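Local coordinates for nicotinate-nucleotide--dimethylbenzimidazole phosphoribosyltransferase (Thermus thermophilus HB8, PDB 1WX1), which probably catalyses the transfer of the phosphoribosyl group of nicotinate mononucleotide to 5,6-dimethylbenzimidazole, giving alpha-ribazole 5'-phosphate in cobalamin biosynthesis, at residues E4-A9 / L33-G38. Residues are numbered along the deposited sequence; the frame is centred on the assembly and turned at random.
Sequences EVFAQA and LAALQG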
loop_
_atom_site.group_PDB
_atom_site.type_symbol
_atom_site.label_atom_id
_atom_site.label_comp_id
_atom_site.label_asym_id
_atom_site.label_seq_id
_atom_site.Cartn_x
_atom_site.Cartn_y
_atom_site.Cartn_z
ATOM N N GLU A 4 4.227 28.316 3.533
ATOM C CA GLU A 4 3.823 28.978 2.300
ATOM C C GLU A 4 3.615 27.943 1.196
ATOM O O GLU A 4 2.629 27.995 0.463
ATOM C CB GLU A 4 4.886 29.995 1.877
ATOM C CG GLU A 4 4.465 30.883 0.718
ATOM C CD GLU A 4 5.492 31.955 0.397
ATOM O OE1 GLU A 4 5.213 32.800 -0.481
ATOM O OE2 GLU A 4 6.577 31.953 1.020
ATOM N N VAL A 5 4.549 27.002 1.086
ATOM C CA VAL A 5 4.460 25.949 0.082
ATOM C C VAL A 5 3.284 25.030 0.398
ATOM O O VAL A 5 2.542 24.624 -0.496
ATOM C CB VAL A 5 5.760 25.115 0.034
ATOM C CG1 VAL A 5 5.579 23.910 -0.878
ATOM C CG2 VAL A 5 6.904 25.983 -0.470
ATOM N N PHE A 6 3.109 24.708 1.676
ATOM C CA PHE A 6 2.011 23.845 2.091
ATOM C C PHE A 6 0.693 24.466 1.622
ATOM O O PHE A 6 -0.191 23.772 1.119
ATOM C CB PHE A 6 2.018 23.686 3.616
ATOM C CG PHE A 6 1.342 22.430 4.108
ATOM C CD1 PHE A 6 1.902 21.692 5.147
ATOM C CD2 PHE A 6 0.152 21.986 3.542
ATOM C CE1 PHE A 6 1.283 20.530 5.618
ATOM C CE2 PHE A 6 -0.475 20.825 4.006
ATOM C CZ PHE A 6 0.095 20.096 5.045
ATOM N N ALA A 7 0.574 25.781 1.778
ATOM C CA ALA A 7 -0.632 26.495 1.368
ATOM C C ALA A 7 -0.803 26.480 -0.152
ATOM O O ALA A 7 -1.897 26.239 -0.662
ATOM C CB ALA A 7 -0.578 27.933 1.869
ATOM N N GLN A 8 0.286 26.745 -0.868
ATOM C CA GLN A 8 0.267 26.767 -2.326
ATOM C C GLN A 8 -0.053 25.389 -2.889
ATOM O O GLN A 8 -0.774 25.265 -3.878
ATOM C CB GLN A 8 1.621 27.235 -2.860
ATOM C CG GLN A 8 1.990 28.655 -2.455
ATOM N N ALA A 9 0.497 24.355 -2.261
ATOM C CA ALA A 9 0.261 22.984 -2.697
ATOM C C ALA A 9 -1.200 22.628 -2.466
ATOM O O ALA A 9 -1.822 21.940 -3.275
ATOM C CB ALA A 9 1.170 22.027 -1.925
ATOM N N LEU A 33 4.629 16.279 1.903
ATOM C CA LEU A 33 5.873 16.101 1.162
ATOM C C LEU A 33 6.290 17.413 0.498
ATOM O O LEU A 33 7.465 17.792 0.528
ATOM C CB LEU A 33 5.702 15.002 0.109
ATOM C CG LEU A 33 5.523 13.599 0.703
ATOM C CD1 LEU A 33 5.197 12.594 -0.395
ATOM C CD2 LEU A 33 6.810 13.205 1.444
ATOM N N ALA A 34 5.327 18.107 -0.102
ATOM C CA ALA A 34 5.617 19.381 -0.753
ATOM C C ALA A 34 6.172 20.381 0.253
ATOM O O ALA A 34 7.161 21.061 -0.018
ATOM C CB ALA A 34 4.349 19.942 -1.403
ATOM N N ALA A 35 5.532 20.467 1.415
ATOM C CA ALA A 35 5.964 21.392 2.456
ATOM C C ALA A 35 7.356 21.041 2.979
ATOM O O ALA A 35 8.161 21.931 3.252
ATOM C CB ALA A 35 4.957 21.396 3.601
ATOM N N LEU A 36 7.639 19.747 3.112
ATOM C CA LEU A 36 8.943 19.298 3.592
ATOM C C LEU A 36 10.059 19.636 2.616
ATOM O O LEU A 36 11.131 20.070 3.024
ATOM C CB LEU A 36 8.943 17.786 3.830
ATOM C CG LEU A 36 8.225 17.269 5.073
ATOM C CD1 LEU A 36 8.393 15.754 5.153
ATOM C CD2 LEU A 36 8.804 17.935 6.316
ATOM N N GLN A 37 9.810 19.427 1.327
ATOM C CA GLN A 37 10.814 19.716 0.311
ATOM C C GLN A 37 10.835 21.188 -0.087
ATOM O O GLN A 37 11.808 21.664 -0.671
ATOM C CB GLN A 37 10.571 18.879 -0.940
ATOM C CG GLN A 37 10.534 17.382 -0.709
ATOM C CD GLN A 37 10.662 16.609 -2.007
ATOM O OE1 GLN A 37 10.415 17.145 -3.090
ATOM N NE2 GLN A 37 11.050 15.341 -1.906
ATOM N N GLY A 38 9.757 21.901 0.217
ATOM C CA GLY A 38 9.685 23.309 -0.136
ATOM C C GLY A 38 9.444 23.485 -1.624
ATOM O O GLY A 38 9.902 24.452 -2.222
#
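Val5, Phe6 and Ala9 pack against Ala34, Ala35 and Gly38 where the first two helices of the chain, 3-14 and 24-37, form an antiparallel helical hairpin. The short segments approach to 7.9 Å between axes at 146°, a closeness consistent with the small Ala9, Ala34 and Ala35 at the interface.

Three alanines and Phe6 supply contacts between side chains. The methyl groups of Ala9 and Ala34 meet tip to tip, CB to CB at 3.8 Å. About one turn earlier on helix 3-14, Phe6 comes alongside Ala35: its CD1 lies 3.4 Å from Ala35 CB, with the ring set obliquely to that methyl. With CG anti to the backbone N (chi1 -156°), the ring leans past the alanine, and it also touches Leu31, as does Ala9, extending the apolar seam further back along helix 24-37. Beyond the hairpin, Leu33 and Leu36 touch Phe273, which joins helix 24-37 to strand 272-274, an end strand of the parallel sheet within this chain.

A second set of contacts joins side chain to backbone, and Val5 supplies it with both branches. Gly38, with positive phi (75°), takes the chain out of the helix, and Val5 CG2 lies 3.7 Å from Gly38 C. CG1 rests on the last full turn of helix 24-37. Cutting Val5 back to an alanine removes both branches and is likely to leave a gap between the helices, the Ala34 carbonyl and Gly38 losing the contact of its methyls. Val5 CG1 stands 3.4 Å from Ala34 O, an oxygen that also receives a weak hydrogen bond from Gly38 N.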